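Local atomic coordinates of Serine/threonine-protein kinase Tel1 (Chaetomium thermophilum, PDB entry 6SKY), a protein that probably phosphorylates serine and threonine residues of target proteins with ATP, acting as a DNA damage sensor that activates checkpoint signalling. Residues Ser1471-Tyr1476 / Gln1534-Ile1539; Leu2097-Gln2102 / Gln2106-Thr2111; Val2782-Gly2787 / Asp2900-Val2905. One frame throughout, in Å; residues are numbered along the deposited sequence.

Contact 1: Ser1471-Tyr1476 / Gln1534-Ile1539; sequences SFLAGY and QAFRSI
Leu1473 is the first residue of Ser1471-Tyr1476 to meet Phe1536. Its carbonyl carbon C lies near the plane of the Phe1536 ring, at the edge, 4.3 Å from CE1. Its side chain makes a looser approach, CG of Leu1473 to CZ of Phe1536 at 4.4 Å. Tyr1522 touches Leu1473, and its ring also meets that of Phe1536.

Ala1474 carries most of the packing on this helix. Its CB is 3.8 Å from CE1 of Phe1536 and equally near CD1. Its CA is 3.7 Å from the same CE1, and the backbone N of Ala1474 is just as close to that atom. The CD1 and CE1 atoms of the ring thus rest obliquely against Ala1474 CB and the backbone at its CA. Phe1536 reaches there because CG is anti to its backbone N (chi1 -173°), which carries the ring across to the other helix. Leu1575 touches both Ala1474 and Phe1536.

The segments of helices 1470-1487 and 1530-1543 that meet here run in broadly the same direction, and helix 1502-1521 falls between them in sequence. The contact is plain apolar packing between two helices, consistent with their lying in the alpha solenoid of this kinase. The ring of Phe1536 also meets Phe1527, so it is buried among several apolar groups. An alanine here would stop well short of Ala1474, and a gap would probably open between the helices, leaving Tyr1522 and Phe1527 without their ring partner. Phe1472 and Tyr1476 pack instead on Leu1435 of helix 1429-1441, which covers another part of helix 1470-1487.

Contact 2: Leu2097-Gln2102 / Gln2106-Thr2111; sequences LNVRDQ and QCTLAT
Gln2106 folds its side chain back beside the backbone carbonyl of Gln2102, with CB, CG and NE2 all near that oxygen. The chain bends at chi2 (-54°), and this brings the amide alongside that of Gln2102. The two side chains point the same way, and their amide planes are nearly coplanar, 6° apart. They do not bond to each other: OE1 of Gln2102 is 4.2 Å from NE2 of Gln2106. NE2 of Gln2102 instead donates to Asp2156.

The backbones are joined by one hydrogen bond, from N of Gln2106 to O of Gln2102, at 3.0 Å and fairly straight (162°). It is an alpha-helical bond, the N-H of residue i+4 to the C=O of residue i, near the start of helix 2102-2119. The residues before it form the short connection from helix 2077-2097, within the FAT domain, a helical repeat region related to the TPR families.

Val2099, in that connection, points toward the helix. Its CG1 meets OG1 of Thr2108 at 3.8 Å, the two side chains crossing at a slant. Thr2108 OG1 is bonded to the carbonyl oxygen of Glu2104, one turn earlier, so Val2099 packs on a hydroxyl that already has a partner. Val2099 and Gln2102 also both touch Leu2152.

Contact 3: Val2782-Gly2787 / Asp2900-Val2905; sequences VAFEMG and DRAIEV
This is a light packing contact between a tight turn in the kinase domain and a helix close to the C-terminal end of the chain. Segment 2782-2787 follows soon after Asp2779, which binds magnesium, and it probably belongs to the start of the activation segment, as in related PI3-kinase-like enzymes. Helix 2898-2908 resumes the chain after an unmodelled stretch, 2863-2896. The contact itself lies away from the nucleotide site.

The motif on the kinase side is a type I' beta turn from Ala2783 to Met2786. It is closed by N of Met2786 bonding to O of Ala2783 at 3.1 Å. Phe2784 and Glu2785 occupy its two corners, both with positive phi. The CB of Glu2785 points toward the helix, and Phe2784 meets it through its own CB. Backbone bonds to Leu2756 and Gly2757 tie the same corners to the kinase core.

Ala2902 and Val2905, one turn apart, both point toward the beta turn. The CB atoms of Phe2784 and Ala2902 meet at 4.1 Å. The Phe2784 ring is also met by Trp2850, which touches Ala2902 as well, and it packs on Leu2839 and Met2622. Glu2785 bends at chi2 (-87°) and passes obliquely by Val2905. Its carboxylate forms a salt bridge with Lys2909, beyond the helix segment. The oxygen used, OE2 of Glu2785, lies 4.1 Å from CG1 of Val2905.

Overall arrangement
From the N terminus of the modelled chain, contact 1 comes first. It closes a loop of 57 residues and joins helices 1470-1487 and 1530-1543. Contact 2 follows within the FAT domain. It spans only three intervening residues, near the start of helix 2102-2119 and in the short connection leading into it. Contact 3 closes the longest loop, 112 residues, and brings a kinase-domain turn against helix 2898-2908. The three are in series: none nests in or crosses another. Their centres are about 39 Å apart for contacts 1 and 2, about 58 Å for 2 and 3, and about 67 Å for 1 and 3, which lie on opposite sides of the chain's centre.

Contact 1: Ser1471-Tyr1476 / Gln1534-Ile1539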
# COMPACT_ATOMS: atom_id res chain seq x y z
N SER A 1471 4.67 -25.37 62.62
CA SER A 1471 3.96 -24.30 61.93
C SER A 1471 3.22 -23.40 62.90
O SER A 1471 3.09 -22.20 62.64
CB SER A 1471 3.00 -24.90 60.90
OG SER A 1471 3.67 -25.82 60.07
N PHE A 1472 2.72 -23.96 64.00
CA PHE A 1472 2.12 -23.11 65.03
C PHE A 1472 3.19 -22.31 65.76
O PHE A 1472 2.99 -21.12 66.04
CB PHE A 1472 1.34 -23.96 66.03
CG PHE A 1472 1.04 -23.26 67.32
CD1 PHE A 1472 -0.05 -22.42 67.43
CD2 PHE A 1472 1.86 -23.42 68.42
CE1 PHE A 1472 -0.31 -21.76 68.60
CE2 PHE A 1472 1.60 -22.77 69.59
CZ PHE A 1472 0.51 -21.93 69.69
N LEU A 1473 4.31 -22.95 66.08
CA LEU A 1473 5.33 -22.28 66.86
C LEU A 1473 6.01 -21.17 66.08
O LEU A 1473 6.39 -20.16 66.67
CB LEU A 1473 6.37 -23.29 67.35
CG LEU A 1473 7.40 -22.72 68.31
CD1 LEU A 1473 6.72 -22.01 69.46
CD2 LEU A 1473 8.29 -23.81 68.82
N ALA A 1474 6.15 -21.33 64.77
CA ALA A 1474 6.72 -20.25 63.96
C ALA A 1474 5.88 -18.99 64.08
O ALA A 1474 6.40 -17.91 64.40
CB ALA A 1474 6.82 -20.69 62.50
N GLY A 1475 4.58 -19.10 63.84
CA GLY A 1475 3.72 -17.93 63.91
C GLY A 1475 3.61 -17.37 65.31
O GLY A 1475 3.62 -16.15 65.50
N TYR A 1476 3.49 -18.25 66.31
CA TYR A 1476 3.41 -17.77 67.68
C TYR A 1476 4.68 -17.05 68.09
O TYR A 1476 4.63 -15.99 68.72
CB TYR A 1476 3.13 -18.92 68.64
CG TYR A 1476 3.11 -18.48 70.07
CD1 TYR A 1476 2.07 -17.72 70.56
CD2 TYR A 1476 4.15 -18.80 70.93
CE1 TYR A 1476 2.05 -17.30 71.86
CE2 TYR A 1476 4.14 -18.38 72.23
CZ TYR A 1476 3.09 -17.63 72.69
OH TYR A 1476 3.06 -17.21 73.99
N GLN A 1534 15.52 -23.89 57.61
CA GLN A 1534 16.29 -22.66 57.47
C GLN A 1534 15.38 -21.44 57.52
O GLN A 1534 15.75 -20.40 58.07
CB GLN A 1534 17.09 -22.68 56.18
CG GLN A 1534 18.14 -23.78 56.13
CD GLN A 1534 18.99 -23.71 54.89
OE1 GLN A 1534 18.92 -22.75 54.13
NE2 GLN A 1534 19.81 -24.73 54.67
N ALA A 1535 14.17 -21.55 56.97
CA ALA A 1535 13.20 -20.46 57.07
C ALA A 1535 12.82 -20.21 58.52
O ALA A 1535 12.73 -19.05 58.95
CB ALA A 1535 11.96 -20.78 56.25
N PHE A 1536 12.60 -21.27 59.29
CA PHE A 1536 12.30 -21.12 60.71
C PHE A 1536 13.44 -20.44 61.44
O PHE A 1536 13.23 -19.49 62.21
CB PHE A 1536 12.02 -22.50 61.31
CG PHE A 1536 11.52 -22.45 62.72
CD1 PHE A 1536 10.18 -22.39 62.99
CD2 PHE A 1536 12.41 -22.48 63.78
CE1 PHE A 1536 9.72 -22.34 64.28
CE2 PHE A 1536 11.96 -22.43 65.07
CZ PHE A 1536 10.61 -22.36 65.32
N ARG A 1537 14.67 -20.91 61.21
CA ARG A 1537 15.83 -20.30 61.85
C ARG A 1537 15.92 -18.82 61.52
O ARG A 1537 16.09 -17.99 62.42
CB ARG A 1537 17.11 -21.02 61.42
CG ARG A 1537 17.21 -22.46 61.89
CD ARG A 1537 17.30 -22.53 63.40
NE ARG A 1537 17.57 -23.89 63.85
CZ ARG A 1537 18.77 -24.45 63.87
NH1 ARG A 1537 19.83 -23.76 63.45
NH2 ARG A 1537 18.93 -25.70 64.30
N SER A 1538 15.80 -18.48 60.24
CA SER A 1538 15.95 -17.09 59.83
C SER A 1538 14.85 -16.21 60.40
O SER A 1538 15.12 -15.13 60.93
CB SER A 1538 15.98 -17.00 58.31
OG SER A 1538 15.02 -17.86 57.75
N ILE A 1539 13.60 -16.67 60.32
CA ILE A 1539 12.49 -15.88 60.84
C ILE A 1539 12.68 -15.62 62.33
O ILE A 1539 12.64 -14.47 62.78
CB ILE A 1539 11.15 -16.58 60.56
CG1 ILE A 1539 10.74 -16.40 59.10
CG2 ILE A 1539 10.06 -16.04 61.46
CD1 ILE A 1539 9.53 -17.20 58.71

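Contact 2: Leu2097-Gln2102 / Gln2106-Thr2111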
# COMPACT_ATOMS: atom_id res chain seq x y z
N LEU A 2097 18.13 9.03 38.45
CA LEU A 2097 18.42 10.12 39.37
C LEU A 2097 19.47 9.74 40.40
O LEU A 2097 20.10 10.62 40.99
CB LEU A 2097 17.15 10.58 40.09
CG LEU A 2097 16.20 11.47 39.31
CD1 LEU A 2097 15.05 11.85 40.19
CD2 LEU A 2097 16.92 12.69 38.81
N ASN A 2098 19.69 8.45 40.62
CA ASN A 2098 20.51 7.97 41.71
C ASN A 2098 21.86 7.43 41.26
O ASN A 2098 22.54 6.76 42.04
CB ASN A 2098 19.77 6.89 42.50
CG ASN A 2098 18.65 7.45 43.32
OD1 ASN A 2098 18.71 8.58 43.80
ND2 ASN A 2098 17.61 6.66 43.50
N VAL A 2099 22.25 7.67 40.02
CA VAL A 2099 23.56 7.21 39.57
C VAL A 2099 24.63 8.09 40.19
O VAL A 2099 24.47 9.30 40.35
CB VAL A 2099 23.66 7.20 38.04
CG1 VAL A 2099 22.73 6.17 37.46
CG2 VAL A 2099 23.35 8.55 37.49
N ARG A 2100 25.75 7.47 40.56
CA ARG A 2100 26.83 8.16 41.23
C ARG A 2100 28.13 8.19 40.44
O ARG A 2100 28.97 9.05 40.71
CB ARG A 2100 27.10 7.53 42.60
CG ARG A 2100 26.03 7.84 43.63
CD ARG A 2100 25.96 6.80 44.74
NE ARG A 2100 25.45 5.52 44.27
CZ ARG A 2100 24.99 4.56 45.07
NH1 ARG A 2100 24.55 3.42 44.55
NH2 ARG A 2100 24.96 4.74 46.38
N ASP A 2101 28.33 7.28 39.49
CA ASP A 2101 29.56 7.27 38.72
C ASP A 2101 29.28 6.73 37.32
O ASP A 2101 28.12 6.63 36.90
CB ASP A 2101 30.64 6.47 39.44
CG ASP A 2101 31.80 7.34 39.88
OD1 ASP A 2101 31.79 8.54 39.54
OD2 ASP A 2101 32.72 6.83 40.56
N GLN A 2102 30.35 6.37 36.61
CA GLN A 2102 30.23 5.91 35.23
C GLN A 2102 29.80 4.46 35.15
O GLN A 2102 29.02 4.09 34.27
CB GLN A 2102 31.57 6.09 34.52
CG GLN A 2102 32.06 7.51 34.48
CD GLN A 2102 31.47 8.27 33.33
OE1 GLN A 2102 30.89 7.68 32.42
NE2 GLN A 2102 31.62 9.59 33.35
N GLN A 2106 26.68 2.84 32.94
CA GLN A 2106 26.73 1.73 32.00
C GLN A 2106 25.83 0.58 32.43
O GLN A 2106 25.24 -0.10 31.58
CB GLN A 2106 28.16 1.25 31.83
CG GLN A 2106 29.14 2.36 31.54
CD GLN A 2106 28.74 3.21 30.36
OE1 GLN A 2106 28.21 2.71 29.37
NE2 GLN A 2106 28.99 4.51 30.45
N CYS A 2107 25.68 0.36 33.74
CA CYS A 2107 24.77 -0.68 34.19
C CYS A 2107 23.32 -0.31 33.89
O CYS A 2107 22.52 -1.18 33.53
CB CYS A 2107 24.97 -0.94 35.67
SG CYS A 2107 26.43 -1.95 36.04
N THR A 2108 22.96 0.97 34.02
CA THR A 2108 21.62 1.39 33.65
C THR A 2108 21.36 1.19 32.16
O THR A 2108 20.28 0.73 31.76
CB THR A 2108 21.41 2.85 34.04
OG1 THR A 2108 22.11 3.11 35.26
CG2 THR A 2108 19.94 3.14 34.25
N LEU A 2109 22.35 1.49 31.32
CA LEU A 2109 22.19 1.26 29.89
C LEU A 2109 22.01 -0.22 29.57
O LEU A 2109 21.17 -0.60 28.73
CB LEU A 2109 23.38 1.85 29.15
CG LEU A 2109 23.21 2.29 27.70
CD1 LEU A 2109 22.08 3.28 27.58
CD2 LEU A 2109 24.49 2.90 27.21
N ALA A 2110 22.79 -1.09 30.22
CA ALA A 2110 22.62 -2.52 29.99
C ALA A 2110 21.26 -3.02 30.46
O ALA A 2110 20.67 -3.93 29.84
CB ALA A 2110 23.74 -3.29 30.69
N THR A 2111 20.73 -2.44 31.54
CA THR A 2111 19.38 -2.78 31.96
C THR A 2111 18.37 -2.41 30.88
O THR A 2111 17.43 -3.18 30.60
CB THR A 2111 19.04 -2.06 33.26
OG1 THR A 2111 20.06 -2.33 34.22
CG2 THR A 2111 17.74 -2.56 33.79

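Contact 3: Val2782-Gly2787 / Asp2900-Val2905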
# COMPACT_ATOMS: atom_id res chain seq x y z
N VAL A 2782 -0.31 -38.10 5.19
CA VAL A 2782 -1.01 -37.87 3.93
C VAL A 2782 -0.99 -36.37 3.69
O VAL A 2782 -1.85 -35.63 4.16
CB VAL A 2782 -2.43 -38.44 3.96
CG1 VAL A 2782 -3.15 -38.12 2.68
CG2 VAL A 2782 -2.40 -39.92 4.17
N ALA A 2783 0.01 -35.90 2.96
CA ALA A 2783 0.17 -34.48 2.69
C ALA A 2783 0.26 -34.27 1.20
O ALA A 2783 0.13 -35.21 0.41
CB ALA A 2783 1.41 -33.93 3.40
N PHE A 2784 0.48 -33.02 0.80
CA PHE A 2784 0.68 -32.65 -0.60
C PHE A 2784 -0.44 -33.19 -1.48
O PHE A 2784 -0.21 -33.70 -2.58
CB PHE A 2784 2.04 -33.10 -1.10
CG PHE A 2784 3.16 -32.52 -0.32
CD1 PHE A 2784 3.41 -31.18 -0.35
CD2 PHE A 2784 3.95 -33.32 0.47
CE1 PHE A 2784 4.42 -30.63 0.37
CE2 PHE A 2784 4.97 -32.78 1.20
CZ PHE A 2784 5.21 -31.44 1.15
N GLU A 2785 -1.67 -33.07 -0.99
CA GLU A 2785 -2.89 -33.37 -1.73
C GLU A 2785 -3.02 -34.84 -2.09
O GLU A 2785 -3.78 -35.19 -2.99
CB GLU A 2785 -3.01 -32.52 -2.99
CG GLU A 2785 -2.65 -31.07 -2.80
CD GLU A 2785 -3.82 -30.24 -2.36
OE1 GLU A 2785 -4.69 -30.77 -1.65
OE2 GLU A 2785 -3.87 -29.04 -2.72
N MET A 2786 -2.30 -35.73 -1.41
CA MET A 2786 -2.47 -37.16 -1.64
C MET A 2786 -3.86 -37.65 -1.32
O MET A 2786 -4.19 -38.79 -1.66
CB MET A 2786 -1.48 -37.97 -0.81
CG MET A 2786 -0.03 -37.81 -1.15
SD MET A 2786 1.00 -38.66 0.05
CE MET A 2786 2.47 -37.64 0.01
N GLY A 2787 -4.69 -36.84 -0.68
CA GLY A 2787 -5.97 -37.28 -0.18
C GLY A 2787 -7.11 -37.12 -1.16
O GLY A 2787 -8.16 -37.74 -0.99
N ASP A 2900 8.16 -32.19 -8.16
CA ASP A 2900 8.00 -30.91 -8.84
C ASP A 2900 6.55 -30.46 -8.85
O ASP A 2900 6.26 -29.29 -8.59
CB ASP A 2900 8.54 -31.00 -10.26
CG ASP A 2900 9.99 -31.38 -10.30
OD1 ASP A 2900 10.52 -31.73 -9.23
OD2 ASP A 2900 10.59 -31.33 -11.39
N ARG A 2901 5.63 -31.37 -9.16
CA ARG A 2901 4.21 -31.01 -9.15
C ARG A 2901 3.76 -30.58 -7.77
O ARG A 2901 3.08 -29.56 -7.62
CB ARG A 2901 3.37 -32.19 -9.64
CG ARG A 2901 3.58 -32.52 -11.08
CD ARG A 2901 2.81 -33.76 -11.45
NE ARG A 2901 3.05 -34.16 -12.83
CZ ARG A 2901 2.64 -35.30 -13.36
NH1 ARG A 2901 2.91 -35.58 -14.63
NH2 ARG A 2901 1.97 -36.17 -12.62
N ALA A 2902 4.14 -31.34 -6.74
CA ALA A 2902 3.72 -31.00 -5.38
C ALA A 2902 4.28 -29.66 -4.94
O ALA A 2902 3.57 -28.83 -4.37
CB ALA A 2902 4.14 -32.10 -4.42
N ILE A 2903 5.57 -29.42 -5.20
CA ILE A 2903 6.18 -28.17 -4.76
C ILE A 2903 5.66 -27.00 -5.57
O ILE A 2903 5.58 -25.88 -5.07
CB ILE A 2903 7.71 -28.30 -4.82
CG1 ILE A 2903 8.16 -29.42 -3.89
CG2 ILE A 2903 8.38 -27.03 -4.42
CD1 ILE A 2903 9.63 -29.64 -3.88
N GLU A 2904 5.23 -27.24 -6.81
CA GLU A 2904 4.64 -26.17 -7.61
C GLU A 2904 3.25 -25.81 -7.11
O GLU A 2904 2.89 -24.63 -7.07
CB GLU A 2904 4.60 -26.61 -9.07
CG GLU A 2904 4.18 -25.54 -10.04
CD GLU A 2904 4.12 -26.06 -11.46
OE1 GLU A 2904 4.40 -27.26 -11.67
OE2 GLU A 2904 3.79 -25.27 -12.37
N VAL A 2905 2.46 -26.81 -6.71
CA VAL A 2905 1.17 -26.54 -6.08
C VAL A 2905 1.36 -25.73 -4.80
O VAL A 2905 0.66 -24.75 -4.55
CB VAL A 2905 0.42 -27.85 -5.82
CG1 VAL A 2905 -0.81 -27.58 -5.03
CG2 VAL A 2905 0.06 -28.50 -7.11